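Nitrogenase molybdenum-iron protein alpha chain (Clostridium pasteurianum, PDB 4WES) forms, with the beta chain, the molybdenum-iron component of nitrogenase, which carries the iron-molybdenum cofactor and P-cluster and reduces dinitrogen to ammonium. Local coordinates at residues Y277-I282 and K404-I409; D361-G366 and E433-T438. One frame throughout, in Å; residues are numbered along the deposited sequence.

Interaction 1 of 2, residues Y277-I282 and K404-I409; sequences YGIPWI and KYRVVI
Lys404 lies alongside Tyr277, the two side chains pointing the same way, where helix 263-277 gives out and the chain turns toward strand 281-283. That strand completes a beta-alpha-beta crossover begun at strand 257-260, in a parallel sheet of an alpha/beta domain, and the loop 404-409 runs along the turn in roughly the same direction. Extended beyond CG, the lysine passes the edge of the Tyr277 ring near its plane, with CD 3.9 Å from CE1, and a water ties Lys404 NZ to Tyr277 OH.

Next comes Tyr405, whose ring has Tyr277 O over one face and brings CE2 to 3.4 Å from the N of Gly278. This glycine, the first residue off the helix, has positive phi, and its bare CA lets the ring and the following backbone come close.

Arg406 makes the central bond: its N donates to Tyr277 O at 3.0 Å, nearly straight (165°) but arriving from above the carbonyl plane. Its O then receives a CA-H...O contact from Gly278 CA at 3.4 Å. A bend at chi2 (-124°) folds the guanidinium back, so that NH2 bonds Lys404 O at 2.9 Å and the group lies beside Ile279, while NH1 bonds Asp253 O, in the loop leading to strand 257-260.

Val408 points toward Pro280, the residue just before the strand, its CB 3.7 Å from Pro280 CD, and a water links its N to Gly278 O. Finally Ile409 crosses the same proline ring, setting CD1 3.9 Å from Pro280 CG.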
loop_
_atom_site.group_PDB
_atom_site.type_symbol
_atom_site.label_atom_id
_atom_site.label_comp_id
_atom_site.label_asym_id
_atom_site.label_seq_id
_atom_site.Cartn_x
_atom_site.Cartn_y
_atom_site.Cartn_z
ATOM N N TYR A 277 19.250 -32.802 -42.716
ATOM C CA TYR A 277 20.294 -31.813 -43.029
ATOM C C TYR A 277 21.734 -32.301 -42.778
ATOM O O TYR A 277 22.673 -31.677 -43.262
ATOM C CB TYR A 277 20.039 -30.508 -42.253
ATOM C CG TYR A 277 18.742 -29.864 -42.597
ATOM C CD1 TYR A 277 18.522 -29.306 -43.866
ATOM C CD2 TYR A 277 17.689 -29.815 -41.688
ATOM C CE1 TYR A 277 17.308 -28.734 -44.211
ATOM C CE2 TYR A 277 16.505 -29.240 -42.028
ATOM C CZ TYR A 277 16.299 -28.692 -43.276
ATOM O OH TYR A 277 15.091 -28.128 -43.583
ATOM N N GLY A 278 21.887 -33.355 -41.981
ATOM C CA GLY A 278 23.221 -33.823 -41.598
ATOM C C GLY A 278 23.763 -33.116 -40.376
ATOM O O GLY A 278 24.905 -33.327 -40.012
ATOM N N ILE A 279 22.947 -32.279 -39.714
ATOM C CA ILE A 279 23.421 -31.526 -38.563
ATOM C C ILE A 279 23.448 -32.419 -37.333
ATOM O O ILE A 279 22.398 -32.928 -36.917
ATOM C CB ILE A 279 22.549 -30.291 -38.334
ATOM C CG1 ILE A 279 22.537 -29.356 -39.554
ATOM C CG2 ILE A 279 22.987 -29.549 -37.075
ATOM C CD1 ILE A 279 21.396 -28.365 -39.556
ATOM N N PRO A 280 24.636 -32.616 -36.732
ATOM C CA PRO A 280 24.734 -33.446 -35.526
ATOM C C PRO A 280 24.200 -32.714 -34.323
ATOM O O PRO A 280 24.074 -31.489 -34.314
ATOM C CB PRO A 280 26.235 -33.694 -35.404
ATOM C CG PRO A 280 26.862 -32.509 -36.048
ATOM C CD PRO A 280 25.942 -32.075 -37.143
ATOM N N TRP A 281 23.893 -33.475 -33.281
ATOM C CA TRP A 281 23.511 -32.874 -32.008
ATOM C C TRP A 281 24.293 -33.504 -30.877
ATOM O O TRP A 281 24.717 -34.650 -30.968
ATOM C CB TRP A 281 22.022 -32.961 -31.748
ATOM C CG TRP A 281 21.367 -34.314 -31.634
ATOM C CD1 TRP A 281 20.888 -35.082 -32.660
ATOM C CD2 TRP A 281 21.086 -35.038 -30.429
ATOM N NE1 TRP A 281 20.274 -36.206 -32.164
ATOM C CE2 TRP A 281 20.388 -36.202 -30.795
ATOM C CE3 TRP A 281 21.336 -34.796 -29.073
ATOM C CZ2 TRP A 281 19.964 -37.143 -29.859
ATOM C CZ3 TRP A 281 20.903 -35.713 -28.158
ATOM C CH2 TRP A 281 20.204 -36.850 -28.551
ATOM N N ILE A 282 24.496 -32.723 -29.811
ATOM C CA ILE A 282 25.021 -33.248 -28.570
ATOM C C ILE A 282 24.056 -32.895 -27.479
ATOM O O ILE A 282 23.405 -31.849 -27.488
ATOM C CB ILE A 282 26.425 -32.709 -28.196
ATOM C CG1 ILE A 282 26.468 -31.176 -28.132
ATOM C CG2 ILE A 282 27.476 -33.241 -29.126
ATOM C CD1 ILE A 282 27.711 -30.667 -27.433
ATOM N N LYS A 404 20.296 -29.802 -49.592
ATOM C CA LYS A 404 20.825 -29.146 -48.376
ATOM C C LYS A 404 21.581 -30.074 -47.431
ATOM O O LYS A 404 22.256 -29.587 -46.507
ATOM C CB LYS A 404 19.680 -28.503 -47.571
ATOM C CG LYS A 404 18.933 -27.415 -48.324
ATOM C CD LYS A 404 17.756 -26.818 -47.547
ATOM C CE LYS A 404 16.924 -25.870 -48.422
ATOM N NZ LYS A 404 15.790 -25.301 -47.618
ATOM N N TYR A 405 21.461 -31.391 -47.620
ATOM C CA TYR A 405 22.186 -32.338 -46.769
ATOM C C TYR A 405 23.671 -32.117 -46.882
ATOM O O TYR A 405 24.189 -31.960 -47.981
ATOM C CB TYR A 405 21.831 -33.802 -47.102
ATOM C CG TYR A 405 22.434 -34.783 -46.132
ATOM C CD1 TYR A 405 23.747 -35.258 -46.284
ATOM C CD2 TYR A 405 21.734 -35.173 -45.009
ATOM C CE1 TYR A 405 24.301 -36.126 -45.356
ATOM C CE2 TYR A 405 22.281 -36.053 -44.078
ATOM C CZ TYR A 405 23.558 -36.523 -44.241
ATOM O OH TYR A 405 24.121 -37.367 -43.303
ATOM N N ARG A 406 24.374 -32.087 -45.757
ATOM C CA ARG A 406 25.809 -32.046 -45.820
ATOM C C ARG A 406 26.450 -32.813 -44.691
ATOM O O ARG A 406 25.822 -33.083 -43.649
ATOM C CB ARG A 406 26.331 -30.638 -45.894
ATOM C CG ARG A 406 26.196 -29.905 -44.612
ATOM C CD ARG A 406 25.417 -28.675 -44.976
ATOM N NE ARG A 406 24.959 -27.805 -43.917
ATOM C CZ ARG A 406 23.704 -27.721 -43.452
ATOM N NH1 ARG A 406 23.460 -26.776 -42.576
ATOM N NH2 ARG A 406 22.700 -28.520 -43.856
ATOM N N VAL A 407 27.678 -33.241 -44.946
ATOM C CA VAL A 407 28.465 -33.917 -43.951
ATOM C C VAL A 407 29.109 -32.829 -43.112
ATOM O O VAL A 407 29.868 -32.006 -43.617
ATOM C CB VAL A 407 29.555 -34.803 -44.610
ATOM C CG1 VAL A 407 30.446 -35.411 -43.522
ATOM C CG2 VAL A 407 28.880 -35.865 -45.468
ATOM N N VAL A 408 28.757 -32.784 -41.841
ATOM C CA VAL A 408 29.306 -31.774 -40.950
ATOM C C VAL A 408 30.491 -32.343 -40.190
ATOM O O VAL A 408 31.596 -31.836 -40.300
ATOM C CB VAL A 408 28.234 -31.263 -39.986
ATOM C CG1 VAL A 408 28.826 -30.218 -39.044
ATOM C CG2 VAL A 408 27.073 -30.684 -40.791
ATOM N N ILE A 409 30.270 -33.410 -39.423
ATOM C CA ILE A 409 31.349 -34.131 -38.786
ATOM C C ILE A 409 31.435 -35.497 -39.460
ATOM O O ILE A 409 30.488 -36.288 -39.415
ATOM C CB ILE A 409 31.144 -34.291 -37.263
ATOM C CG1 ILE A 409 30.860 -32.937 -36.578
ATOM C CG2 ILE A 409 32.349 -34.999 -36.656
ATOM C CD1 ILE A 409 30.566 -33.044 -35.081
HETATM O O HOH W 1 14.561 -27.387 -46.104
HETATM O O HOH W 2 27.042 -34.761 -40.718
#

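Interaction 2 of 2, residues D361-G366 and E433-T438; sequences DSLVAG and EMHDGT
His435 brings the NE2 end of its imidazole across the carboxylate of Asp361, the two side chains crossing at about a right angle with their planes 45° apart. NE2 donates to Asp361 OD1 on its syn side over a very short 2.5 Å, and the oxygen sits almost in the ring plane. Asp361 reaches the ring because its CG stands anti to the backbone N (chi1 179°), and Leu363 CD2 comes to the same ring edge, 3.9 Å from NE2.

The histidine opens a type II turn, His435 to Thr438, that leads into strand 439-441, the parallel neighbour of strand 361-367. Inside the turn Thr438 OG1 donates to His435 O at 2.7 Å, in the carbonyl plane. Its methyl CG2 lies over one face of the imidazole, offset toward the rim, and also touches Ser362 O, while CB sits 3.4 Å from Leu363 O. Water bridges Ser362 O to His435 N. Deeper in, Met434 bends at chi3 to set CE 3.8 Å from Ala365 CB, and Met352 of helix 352-357 touches both residues.

The imidazole is gripped from two ends, since ND1 also donates to Asp436 O at 2.7 Å, which fixes its rotation. With both nitrogens acting as donors and a carboxylate this close, the ring is probably a positively charged imidazolium, making the link to Asp361 a charge-assisted His-carboxylate bond.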
loop_
_atom_site.group_PDB
_atom_site.type_symbol
_atom_site.label_atom_id
_atom_site.label_comp_id
_atom_site.label_asym_id
_atom_site.label_seq_id
_atom_site.Cartn_x
_atom_site.Cartn_y
_atom_site.Cartn_z
ATOM N N ASP A 361 22.647 -34.018 -1.100
ATOM C CA ASP A 361 22.460 -35.393 -1.504
ATOM C C ASP A 361 21.050 -35.598 -2.032
ATOM O O ASP A 361 20.079 -35.534 -1.255
ATOM C CB ASP A 361 22.720 -36.278 -0.267
ATOM C CG ASP A 361 22.543 -37.743 -0.523
ATOM O OD1 ASP A 361 22.271 -38.166 -1.662
ATOM O OD2 ASP A 361 22.708 -38.508 0.473
ATOM N N SER A 362 20.922 -35.844 -3.341
ATOM C CA SER A 362 19.640 -36.082 -3.964
ATOM C C SER A 362 19.208 -37.524 -3.806
ATOM O O SER A 362 19.790 -38.418 -4.402
ATOM C CB SER A 362 19.652 -35.674 -5.432
ATOM O OG SER A 362 19.945 -34.294 -5.548
ATOM N N LEU A 363 18.189 -37.752 -2.992
ATOM C CA LEU A 363 17.789 -39.112 -2.618
ATOM C C LEU A 363 16.647 -39.668 -3.435
ATOM O O LEU A 363 16.479 -40.885 -3.511
ATOM C CB LEU A 363 17.373 -39.110 -1.146
ATOM C CG LEU A 363 18.515 -38.809 -0.178
ATOM C CD1 LEU A 363 18.053 -38.905 1.271
ATOM C CD2 LEU A 363 19.647 -39.790 -0.428
ATOM N N VAL A 364 15.832 -38.775 -3.998
ATOM C CA VAL A 364 14.608 -39.137 -4.687
ATOM C C VAL A 364 14.523 -38.242 -5.922
ATOM O O VAL A 364 14.738 -37.031 -5.804
ATOM C CB VAL A 364 13.368 -38.847 -3.802
ATOM C CG1 VAL A 364 12.105 -39.127 -4.591
ATOM C CG2 VAL A 364 13.414 -39.624 -2.492
ATOM N N ALA A 365 14.194 -38.819 -7.067
ATOM C CA ALA A 365 13.941 -38.016 -8.253
ATOM C C ALA A 365 12.892 -38.670 -9.105
ATOM O O ALA A 365 12.725 -39.892 -9.117
ATOM C CB ALA A 365 15.206 -37.828 -9.059
ATOM N N GLY A 366 12.152 -37.851 -9.857
ATOM C CA GLY A 366 11.157 -38.388 -10.764
ATOM C C GLY A 366 10.735 -37.333 -11.748
ATOM O O GLY A 366 11.055 -36.145 -11.598
ATOM N N GLU A 433 23.140 -40.888 -13.416
ATOM C CA GLU A 433 23.780 -39.851 -12.623
ATOM C C GLU A 433 23.499 -39.980 -11.131
ATOM O O GLU A 433 24.223 -39.421 -10.317
ATOM C CB GLU A 433 23.325 -38.476 -13.142
ATOM C CG GLU A 433 24.082 -37.306 -12.544
ATOM C CD GLU A 433 24.062 -36.068 -13.405
ATOM O OE1 GLU A 433 23.915 -36.196 -14.629
ATOM O OE2 GLU A 433 24.237 -34.989 -12.818
ATOM N N MET A 434 22.458 -40.713 -10.759
ATOM C CA MET A 434 22.047 -40.830 -9.367
ATOM C C MET A 434 22.928 -41.832 -8.623
ATOM O O MET A 434 23.517 -42.741 -9.197
ATOM C CB MET A 434 20.608 -41.290 -9.306
ATOM C CG MET A 434 19.680 -40.233 -9.888
ATOM S SD MET A 434 17.937 -40.701 -9.974
ATOM C CE MET A 434 17.513 -40.788 -8.242
ATOM N N HIS A 435 23.062 -41.638 -7.332
ATOM C CA HIS A 435 23.905 -42.576 -6.625
ATOM C C HIS A 435 23.140 -43.816 -6.172
ATOM O O HIS A 435 21.925 -43.893 -6.240
ATOM C CB HIS A 435 24.667 -41.896 -5.506
ATOM C CG HIS A 435 23.819 -41.463 -4.369
ATOM N ND1 HIS A 435 23.334 -42.359 -3.428
ATOM C CD2 HIS A 435 23.461 -40.234 -3.934
ATOM C CE1 HIS A 435 22.666 -41.692 -2.495
ATOM N NE2 HIS A 435 22.722 -40.403 -2.784
ATOM N N ASP A 436 23.893 -44.829 -5.759
ATOM C CA ASP A 436 23.284 -46.080 -5.338
ATOM C C ASP A 436 22.417 -45.859 -4.099
ATOM O O ASP A 436 22.744 -45.023 -3.253
ATOM C CB ASP A 436 24.356 -47.132 -5.055
ATOM C CG ASP A 436 25.017 -47.654 -6.325
ATOM O OD1 ASP A 436 24.474 -47.426 -7.428
ATOM O OD2 ASP A 436 26.094 -48.307 -6.223
ATOM N N GLY A 437 21.301 -46.584 -4.028
ATOM C CA GLY A 437 20.368 -46.492 -2.909
ATOM C C GLY A 437 19.274 -45.440 -3.004
ATOM O O GLY A 437 18.505 -45.228 -2.077
ATOM N N THR A 438 19.207 -44.787 -4.161
ATOM C CA THR A 438 18.226 -43.747 -4.438
ATOM C C THR A 438 16.984 -44.326 -5.123
ATOM O O THR A 438 17.007 -45.440 -5.652
ATOM C CB THR A 438 18.873 -42.611 -5.270
ATOM O OG1 THR A 438 19.331 -43.120 -6.516
ATOM C CG2 THR A 438 19.972 -41.947 -4.472
HETATM O O HOH W 3 21.566 -39.139 -6.491
HETATM O O HOH W 4 16.269 -42.697 -1.179
#

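Overall arrangement
Interactions 1 and 2 belong to different sheets of the same subunit: 277-282 leads into an outermost strand of one parallel sheet, whereas 361-366 is an inner strand of the mixed sheet. Their centres are 36 Å apart and their nearest atoms about 13 Å, so they do not touch, yet their segments alternate along the chain. Neither contact lines a cluster or homocitrate pocket. Interaction 2 nevertheless comes within about 12 Å of the iron-molybdenum cluster, measured from the Ala365 side chain. Interaction 1 has a bound methylpentanediol, probably from the crystallisation liquor, about 4 Å from the Ile409 side chain. Neither is touched by another chain of the assembly.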